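Neuraminidase (Influenza A virus, PDB 4GDI) is a tetrameric, calcium-binding neuraminidase-like beta-propeller protein of a bat virus, predicted to cleave terminal sialic acids although its putative active site has diverged. Local coordinates at residues D219-L224 with I235-C239; G194-S200 with T212-N218. All coordinates share one frame; numbering follows the deposited sequence.

Contacts 1 and 2 belong to one four-stranded antiparallel blade of the propeller, and their centres are about 9 Å apart. Contact 2 ties segment 194-200, the loop leading into the first strand, to the second strand and the loop beyond it; contact 1 follows along the chain and joins the start of the third strand to the end of the fourth. Between them P223 O lies 2.9 Å from G213 N, a probable hydrogen bond, and L224 CD2 packs 3.4 Å from T212 OG1. Both meet at one calcium: N215 O of contact 2 and D219 O of contact 1 each bind it at 2.3 Å, and water 1, D245 OD2, G263 O and G265 O complete the site.

Contact 1 of 2, residues D219-L224 with I235-C239. With CA (calcium ion), chain R; FUC (alpha-L-fucopyranose), chain G.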
ATOM      1  N   ASP A 219      19.707 -40.179 -12.692  1.00 26.55           N
ATOM      2  CA  ASP A 219      18.729 -40.118 -13.781  1.00 25.99           C
ATOM      3  C   ASP A 219      18.615 -38.741 -14.369  1.00 26.10           C
ATOM      4  O   ASP A 219      18.558 -37.741 -13.652  1.00 31.21           O
ATOM      5  CB  ASP A 219      17.340 -40.593 -13.316  1.00 25.54           C
ATOM      6  CG  ASP A 219      16.427 -41.012 -14.471  1.00 32.56           C
ATOM      7  OD1 ASP A 219      16.804 -40.879 -15.659  1.00 28.18           O
ATOM      8  OD2 ASP A 219      15.296 -41.473 -14.185  1.00 30.47           O
ATOM      9  N   ALA A 220      18.542 -38.707 -15.697  1.00 25.60           N
ATOM     10  CA  ALA A 220      18.338 -37.475 -16.429  1.00 23.95           C
ATOM     11  C   ALA A 220      16.904 -37.413 -16.964  1.00 23.23           C
ATOM     12  O   ALA A 220      16.488 -36.403 -17.520  1.00 24.33           O
ATOM     13  CB  ALA A 220      19.362 -37.366 -17.579  1.00 36.14           C
ATOM     14  N   LYS A 221      16.155 -38.498 -16.806  1.00 23.96           N
ATOM     15  CA  LYS A 221      14.710 -38.406 -16.961  1.00 22.65           C
ATOM     16  C   LYS A 221      14.203 -37.898 -15.622  1.00 26.36           C
ATOM     17  O   LYS A 221      14.914 -37.981 -14.615  1.00 26.86           O
ATOM     18  CB  LYS A 221      14.085 -39.765 -17.291  1.00 25.28           C
ATOM     19  CG  LYS A 221      14.050 -40.090 -18.783  1.00 27.22           C
ATOM     20  CD  LYS A 221      13.635 -41.538 -19.016  1.00 26.33           C
ATOM     21  CE  LYS A 221      13.586 -41.865 -20.509  1.00 32.76           C
ATOM     22  NZ  LYS A 221      13.047 -43.230 -20.753  1.00 26.31           N
ATOM     23  N   ARG A 222      12.991 -37.360 -15.604  1.00 22.76           N
ATOM     24  CA  ARG A 222      12.387 -36.936 -14.338  1.00 18.97           C
ATOM     25  C   ARG A 222      11.397 -37.993 -13.910  1.00 24.36           C
ATOM     26  O   ARG A 222      10.499 -38.331 -14.669  1.00 22.97           O
ATOM     27  CB  ARG A 222      11.679 -35.598 -14.503  1.00 26.38           C
ATOM     28  CG  ARG A 222      12.597 -34.486 -14.948  1.00 26.69           C
ATOM     29  CD  ARG A 222      11.844 -33.179 -15.047  1.00 26.47           C
ATOM     30  NE  ARG A 222      12.700 -32.055 -15.401  1.00 27.06           N
ATOM     31  CZ  ARG A 222      13.511 -31.436 -14.545  1.00 25.36           C
ATOM     32  NH1 ARG A 222      13.596 -31.856 -13.294  1.00 22.74           N
ATOM     33  NH2 ARG A 222      14.246 -30.402 -14.946  1.00 24.24           N
ATOM     34  N   PRO A 223      11.582 -38.549 -12.707  1.00 23.95           N
ATOM     35  CA  PRO A 223      10.588 -39.482 -12.170  1.00 23.93           C
ATOM     36  C   PRO A 223       9.269 -38.766 -11.870  1.00 23.51           C
ATOM     37  O   PRO A 223       9.246 -37.564 -11.562  1.00 25.27           O
ATOM     38  CB  PRO A 223      11.230 -39.977 -10.874  1.00 26.27           C
ATOM     39  CG  PRO A 223      12.125 -38.857 -10.450  1.00 28.10           C
ATOM     40  CD  PRO A 223      12.628 -38.212 -11.722  1.00 21.30           C
ATOM     41  N   LEU A 224       8.178 -39.507 -11.953  1.00 25.67           N
ATOM     42  CA  LEU A 224       6.849 -38.945 -11.748  1.00 22.20           C
ATOM     43  C   LEU A 224       6.110 -39.646 -10.642  1.00 23.32           C
ATOM     44  O   LEU A 224       6.213 -40.861 -10.469  1.00 23.75           O
ATOM     45  CB  LEU A 224       6.028 -39.064 -13.027  1.00 25.40           C
ATOM     46  CG  LEU A 224       6.674 -38.370 -14.216  1.00 29.53           C
ATOM     47  CD1 LEU A 224       5.922 -38.692 -15.483  1.00 32.69           C
ATOM     48  CD2 LEU A 224       6.714 -36.856 -13.979  1.00 25.96           C
ATOM     49  N   ILE A 235       4.975 -44.555  -8.541  1.00 29.61           N
ATOM     50  CA  ILE A 235       6.051 -43.773  -9.118  1.00 28.27           C
ATOM     51  C   ILE A 235       6.299 -44.329 -10.511  1.00 28.24           C
ATOM     52  O   ILE A 235       6.354 -45.540 -10.690  1.00 31.70           O
ATOM     53  CB  ILE A 235       7.312 -43.816  -8.240  1.00 27.99           C
ATOM     54  CG1 ILE A 235       7.038 -43.058  -6.939  1.00 24.54           C
ATOM     55  CG2 ILE A 235       8.497 -43.208  -8.969  1.00 24.08           C
ATOM     56  CD1 ILE A 235       8.135 -43.177  -5.910  1.00 30.51           C
ATOM     57  N   VAL A 236       6.426 -43.432 -11.487  1.00 19.33           N
ATOM     58  CA  VAL A 236       6.510 -43.793 -12.898  1.00 27.50           C
ATOM     59  C   VAL A 236       7.727 -43.145 -13.582  1.00 26.04           C
ATOM     60  O   VAL A 236       8.161 -42.051 -13.203  1.00 23.80           O
ATOM     61  CB  VAL A 236       5.216 -43.344 -13.597  1.00 39.25           C
ATOM     62  CG1 VAL A 236       5.431 -43.138 -15.069  1.00 58.43           C
ATOM     63  CG2 VAL A 236       4.107 -44.360 -13.329  1.00 45.08           C
ATOM     64  N   GLU A 237       8.266 -43.823 -14.589  1.00 23.53           N
ATOM     65  CA  GLU A 237       9.379 -43.315 -15.393  1.00 22.02           C
ATOM     66  C   GLU A 237       8.891 -42.935 -16.796  1.00 29.30           C
ATOM     67  O   GLU A 237       8.150 -43.689 -17.424  1.00 29.80           O
ATOM     68  CB  GLU A 237      10.468 -44.394 -15.515  1.00 28.58           C
ATOM     69  CG  GLU A 237      11.731 -43.900 -16.195  1.00 23.40           C
ATOM     70  CD  GLU A 237      12.591 -43.024 -15.302  1.00 31.41           C
ATOM     71  OE1 GLU A 237      12.225 -42.828 -14.116  1.00 32.31           O
ATOM     72  OE2 GLU A 237      13.642 -42.543 -15.792  1.00 30.73           O
ATOM     73  N   PRO A 238       9.273 -41.748 -17.291  1.00 22.55           N
ATOM     74  CA  PRO A 238       8.899 -41.438 -18.678  1.00 32.85           C
ATOM     75  C   PRO A 238       9.416 -42.507 -19.648  1.00 33.12           C
ATOM     76  O   PRO A 238      10.510 -43.031 -19.462  1.00 23.42           O
ATOM     77  CB  PRO A 238       9.581 -40.096 -18.931  1.00 23.86           C
ATOM     78  CG  PRO A 238       9.612 -39.442 -17.549  1.00 26.34           C
ATOM     79  CD  PRO A 238       9.910 -40.608 -16.618  1.00 25.47           C
ATOM     80  N   CYS A 239       8.620 -42.847 -20.652  1.00 24.71           N
ATOM     81  CA  CYS A 239       8.969 -43.952 -21.532  1.00 31.88           C
ATOM     82  C   CYS A 239       9.358 -43.444 -22.912  1.00 32.08           C
ATOM     83  O   CYS A 239       9.453 -44.220 -23.857  1.00 29.54           O
ATOM     84  CB  CYS A 239       7.804 -44.953 -21.618  1.00 30.38           C
ATOM     85  SG  CYS A 239       7.402 -45.735 -20.036  1.00 34.49           S
TER
HETATM   86 CA    CA R 509      19.496 -35.790 -12.794  1.00 25.49          CA
HETATM   87  C1  FUC G   5      10.811 -49.637  -8.998  1.00 40.39           C
HETATM   88  C2  FUC G   5       9.445 -49.558  -9.665  1.00 45.40           C
HETATM   89  C3  FUC G   5       8.477 -48.887  -8.699  1.00 43.50           C
HETATM   90  C4  FUC G   5       9.021 -47.500  -8.394  1.00 38.52           C
HETATM   91  C5  FUC G   5      10.424 -47.613  -7.796  1.00 39.30           C
HETATM   92  C6  FUC G   5      11.024 -46.229  -7.542  1.00 23.40           C
HETATM   93  O2  FUC G   5       9.010 -50.864  -9.947  1.00 49.57           O
HETATM   94  O3  FUC G   5       7.189 -48.795  -9.258  1.00 35.14           O
HETATM   95  O4  FUC G   5       9.082 -46.774  -9.602  1.00 30.23           O
HETATM   96  O5  FUC G   5      11.265 -48.335  -8.680  1.00 42.04           O
HETATM   97  O   HOH W   1      20.705 -35.180 -14.802  1.00 26.33           O
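L224 and V236 form an antiparallel hydrogen-bonded pair joining strands 224-228 and 233-236, the last two of a four-stranded propeller blade. L224 N reaches V236 O and V236 N returns to L224 O, both at 2.8 Å. On the face these two residues share, L224 CB lies 4.4 Å from V236 CB. With CG anti to the carbonyl carbon (chi1 -58°), the leucine sends CD1 to within 4.3 Å of P238 CG. P238 sits where the strand has given way to loop, and its CD and CG lie against the backbone carbonyl of R222: CD is 3.1 Å from R222 O, a buried oxygen with no hydrogen-bond partner in the model. Its own carbonyl is taken by K221, whose extended chain brings NZ to P238 O at 2.9 Å, from above the carbonyl plane. K257 O and N240 O accept from the same ammonium, giving it three backbone acceptors. E237 crosses the lysine chain nearly at right angles. Its carboxylate meets that of D219 almost coplanar, and E237 OE2 lies 2.5 Å from D219 OD2. The second oxygen of the aspartate, D219 OD1, accepts K221 N at 2.7 Å from above the carboxylate plane, an Asx turn.

Contact 2 of 2, residues G194-S200 with T212-N218; sequences GINFEYS and TGTNLWN. With CA (calcium ion), chain R.
E198 and T214 pair across an antiparallel hydrogen-bonded bridge that joins the loop entering a propeller blade to the end of its second strand, 208-214. Two backbone bonds make the bridge: E198 N to T214 O at 3.0 Å and T214 N to E198 O at 2.8 Å. Side-chain amides continue the link beyond the strand. N196 OD1 receives L216 N in the carbonyl plane, on a lone pair, at 2.9 Å, while N196 ND2 turns to E198 OE2 and to S172 OG; R146 holds the glutamate's other oxygen in a salt bridge. Farther along, N218 ND2 donates to G194 O at 3.0 Å and also lies over the centre of the W217 ring. Ring contacts flank the bridge. F197, its CG anti to the backbone N (chi1 -157°), swings back so that G213 CA sits over its face, a CH-pi contact 3.8 Å from the centroid. Y199 lays CD2 against T214 CB, and its CZ is 3.9 Å from L216 CD1. A last group of bonds surrounds N215: its OD1 accepts both W217 N and N218 N, an Asx turn extended to an Asx motif, its ND2 reaches N218 OD1, and its backbone O binds calcium at 2.3 Å.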
ATOM      1  N   GLY A 194      16.370 -47.145  -5.396  1.00 30.62           N
ATOM      2  CA  GLY A 194      17.011 -47.064  -6.697  1.00 29.59           C
ATOM      3  C   GLY A 194      16.939 -45.707  -7.374  1.00 28.82           C
ATOM      4  O   GLY A 194      17.518 -45.512  -8.444  1.00 32.03           O
ATOM      5  N   ILE A 195      16.235 -44.757  -6.765  1.00 27.92           N
ATOM      6  CA  ILE A 195      16.144 -43.423  -7.341  1.00 24.30           C
ATOM      7  C   ILE A 195      16.252 -42.342  -6.271  1.00 27.03           C
ATOM      8  O   ILE A 195      16.383 -42.641  -5.093  1.00 29.53           O
ATOM      9  CB  ILE A 195      14.821 -43.213  -8.140  1.00 26.84           C
ATOM     10  CG1 ILE A 195      13.619 -43.087  -7.195  1.00 27.03           C
ATOM     11  CG2 ILE A 195      14.612 -44.334  -9.141  1.00 32.59           C
ATOM     12  CD1 ILE A 195      12.354 -42.558  -7.884  1.00 29.46           C
ATOM     13  N   ASN A 196      16.183 -41.091  -6.717  1.00 28.57           N
ATOM     14  CA  ASN A 196      16.169 -39.912  -5.861  1.00 25.83           C
ATOM     15  C   ASN A 196      15.034 -39.023  -6.378  1.00 24.22           C
ATOM     16  O   ASN A 196      14.829 -38.943  -7.587  1.00 22.85           O
ATOM     17  CB  ASN A 196      17.530 -39.199  -5.956  1.00 23.53           C
ATOM     18  CG  ASN A 196      17.553 -37.857  -5.262  1.00 20.57           C
ATOM     19  OD1 ASN A 196      17.793 -36.828  -5.888  1.00 21.67           O
ATOM     20  ND2 ASN A 196      17.336 -37.862  -3.963  1.00 20.73           N
ATOM     21  N   PHE A 197      14.306 -38.372  -5.475  1.00 24.82           N
ATOM     22  CA  PHE A 197      13.084 -37.635  -5.841  1.00 25.75           C
ATOM     23  C   PHE A 197      12.965 -36.288  -5.119  1.00 22.66           C
ATOM     24  O   PHE A 197      12.141 -36.132  -4.208  1.00 25.71           O
ATOM     25  CB  PHE A 197      11.848 -38.485  -5.519  1.00 22.64           C
ATOM     26  CG  PHE A 197      10.614 -38.096  -6.315  1.00 29.47           C
ATOM     27  CD1 PHE A 197       9.837 -37.004  -5.942  1.00 34.10           C
ATOM     28  CD2 PHE A 197      10.235 -38.830  -7.445  1.00 24.91           C
ATOM     29  CE1 PHE A 197       8.708 -36.646  -6.683  1.00 35.72           C
ATOM     30  CE2 PHE A 197       9.113 -38.476  -8.186  1.00 26.99           C
ATOM     31  CZ  PHE A 197       8.348 -37.383  -7.807  1.00 23.63           C
ATOM     32  N   GLU A 198      13.806 -35.334  -5.513  1.00 24.83           N
ATOM     33  CA  GLU A 198      13.846 -34.004  -4.907  1.00 24.09           C
ATOM     34  C   GLU A 198      12.981 -33.012  -5.692  1.00 23.03           C
ATOM     35  O   GLU A 198      12.612 -33.262  -6.842  1.00 25.18           O
ATOM     36  CB  GLU A 198      15.283 -33.460  -4.891  1.00 24.89           C
ATOM     37  CG  GLU A 198      16.322 -34.383  -4.241  1.00 27.02           C
ATOM     38  CD  GLU A 198      16.171 -34.508  -2.740  1.00 26.85           C
ATOM     39  OE1 GLU A 198      15.694 -33.554  -2.082  1.00 30.65           O
ATOM     40  OE2 GLU A 198      16.544 -35.573  -2.210  1.00 27.36           O
ATOM     41  N   TYR A 199      12.693 -31.877  -5.062  1.00 21.64           N
ATOM     42  CA  TYR A 199      12.091 -30.735  -5.738  1.00 16.81           C
ATOM     43  C   TYR A 199      10.733 -31.046  -6.380  1.00 19.17           C
ATOM     44  O   TYR A 199      10.438 -30.552  -7.477  1.00 18.77           O
ATOM     45  CB  TYR A 199      13.013 -30.216  -6.836  1.00 21.13           C
ATOM     46  CG  TYR A 199      14.459 -30.014  -6.457  1.00 24.34           C
ATOM     47  CD1 TYR A 199      14.837 -29.746  -5.150  1.00 27.09           C
ATOM     48  CD2 TYR A 199      15.455 -30.073  -7.432  1.00 32.96           C
ATOM     49  CE1 TYR A 199      16.178 -29.532  -4.825  1.00 33.54           C
ATOM     50  CE2 TYR A 199      16.793 -29.876  -7.117  1.00 35.71           C
ATOM     51  CZ  TYR A 199      17.145 -29.600  -5.815  1.00 31.91           C
ATOM     52  OH  TYR A 199      18.467 -29.404  -5.511  1.00 41.06           O
ATOM     53  N   SER A 200       9.914 -31.853  -5.713  1.00 17.35           N
ATOM     54  CA  SER A 200       8.584 -32.156  -6.222  1.00 22.33           C
ATOM     55  C   SER A 200       7.870 -30.879  -6.610  1.00 24.45           C
ATOM     56  O   SER A 200       7.785 -29.952  -5.809  1.00 26.55           O
ATOM     57  CB  SER A 200       7.732 -32.859  -5.155  1.00 22.58           C
ATOM     58  OG  SER A 200       8.251 -34.129  -4.848  1.00 32.95           O
ATOM     59  N   THR A 212       6.095 -33.936 -10.414  1.00 19.40           N
ATOM     60  CA  THR A 212       7.309 -34.270 -11.120  1.00 17.69           C
ATOM     61  C   THR A 212       8.460 -34.052 -10.176  1.00 21.78           C
ATOM     62  O   THR A 212       8.500 -33.046  -9.465  1.00 21.71           O
ATOM     63  CB  THR A 212       7.549 -33.403 -12.343  1.00 22.55           C
ATOM     64  OG1 THR A 212       6.442 -33.517 -13.231  1.00 24.74           O
ATOM     65  CG2 THR A 212       8.836 -33.881 -13.079  1.00 16.21           C
ATOM     66  N   GLY A 213       9.371 -35.016 -10.153  1.00 18.95           N
ATOM     67  CA  GLY A 213      10.568 -34.940  -9.337  1.00 24.07           C
ATOM     68  C   GLY A 213      11.819 -34.586 -10.123  1.00 31.53           C
ATOM     69  O   GLY A 213      11.799 -34.459 -11.354  1.00 23.41           O
ATOM     70  N   THR A 214      12.908 -34.392  -9.390  1.00 24.55           N
ATOM     71  CA  THR A 214      14.228 -34.217  -9.982  1.00 20.95           C
ATOM     72  C   THR A 214      15.133 -35.249  -9.329  1.00 24.42           C
ATOM     73  O   THR A 214      15.242 -35.299  -8.104  1.00 23.39           O
ATOM     74  CB  THR A 214      14.758 -32.816  -9.742  1.00 20.00           C
ATOM     75  OG1 THR A 214      13.955 -31.870 -10.452  1.00 22.38           O
ATOM     76  CG2 THR A 214      16.244 -32.683 -10.223  1.00 22.31           C
ATOM     77  N   ASN A 215      15.730 -36.115 -10.138  1.00 23.24           N
ATOM     78  CA  ASN A 215      16.642 -37.132  -9.630  1.00 21.35           C
ATOM     79  C   ASN A 215      18.075 -36.613  -9.723  1.00 25.94           C
ATOM     80  O   ASN A 215      18.623 -36.496 -10.811  1.00 27.44           O
ATOM     81  CB  ASN A 215      16.494 -38.441 -10.419  1.00 20.51           C
ATOM     82  CG  ASN A 215      17.298 -39.590  -9.823  1.00 25.17           C
ATOM     83  OD1 ASN A 215      18.360 -39.386  -9.235  1.00 25.08           O
ATOM     84  ND2 ASN A 215      16.792 -40.802  -9.979  1.00 26.86           N
ATOM     85  N   LEU A 216      18.668 -36.305  -8.572  1.00 25.82           N
ATOM     86  CA  LEU A 216      19.996 -35.691  -8.516  1.00 25.95           C
ATOM     87  C   LEU A 216      21.115 -36.735  -8.472  1.00 28.40           C
ATOM     88  O   LEU A 216      22.305 -36.401  -8.453  1.00 32.91           O
ATOM     89  CB  LEU A 216      20.103 -34.807  -7.270  1.00 25.49           C
ATOM     90  CG  LEU A 216      19.193 -33.581  -7.210  1.00 24.30           C
ATOM     91  CD1 LEU A 216      19.465 -32.786  -5.925  1.00 27.91           C
ATOM     92  CD2 LEU A 216      19.383 -32.701  -8.431  1.00 26.00           C
ATOM     93  N   TRP A 217      20.716 -37.998  -8.461  1.00 27.91           N
ATOM     94  CA  TRP A 217      21.629 -39.107  -8.240  1.00 30.58           C
ATOM     95  C   TRP A 217      22.016 -39.796  -9.546  1.00 34.61           C
ATOM     96  O   TRP A 217      23.166 -39.710  -9.983  1.00 31.13           O
ATOM     97  CB  TRP A 217      20.966 -40.109  -7.302  1.00 33.86           C
ATOM     98  CG  TRP A 217      21.712 -41.371  -7.124  1.00 37.05           C
ATOM     99  CD1 TRP A 217      23.027 -41.598  -7.414  1.00 41.67           C
ATOM    100  CD2 TRP A 217      21.194 -42.602  -6.612  1.00 31.09           C
ATOM    101  NE1 TRP A 217      23.361 -42.891  -7.103  1.00 37.93           N
ATOM    102  CE2 TRP A 217      22.253 -43.532  -6.613  1.00 35.15           C
ATOM    103  CE3 TRP A 217      19.933 -43.011  -6.152  1.00 27.24           C
ATOM    104  CZ2 TRP A 217      22.092 -44.843  -6.182  1.00 36.80           C
ATOM    105  CZ3 TRP A 217      19.776 -44.308  -5.715  1.00 35.07           C
ATOM    106  CH2 TRP A 217      20.851 -45.215  -5.733  1.00 34.71           C
ATOM    107  N   ASN A 218      21.047 -40.468 -10.165  1.00 25.71           N
ATOM    108  CA  ASN A 218      21.333 -41.361 -11.278  1.00 29.10           C
ATOM    109  C   ASN A 218      20.297 -41.337 -12.400  1.00 33.95           C
ATOM    110  O   ASN A 218      20.029 -42.377 -12.998  1.00 34.93           O
ATOM    111  CB  ASN A 218      21.411 -42.790 -10.743  1.00 24.25           C
ATOM    112  CG  ASN A 218      20.158 -43.190  -9.994  1.00 35.73           C
ATOM    113  OD1 ASN A 218      19.178 -42.432  -9.952  1.00 28.82           O
ATOM    114  ND2 ASN A 218      20.172 -44.379  -9.398  1.00 37.28           N
TER
HETATM  115 CA    CA R 509      19.496 -35.790 -12.794  1.00 25.49          CA
HETATM  116  O   HOH W   2      11.177 -31.323  -9.960  1.00 20.94           O
HETATM  117  O   HOH W   1      20.705 -35.180 -14.802  1.00 26.33           O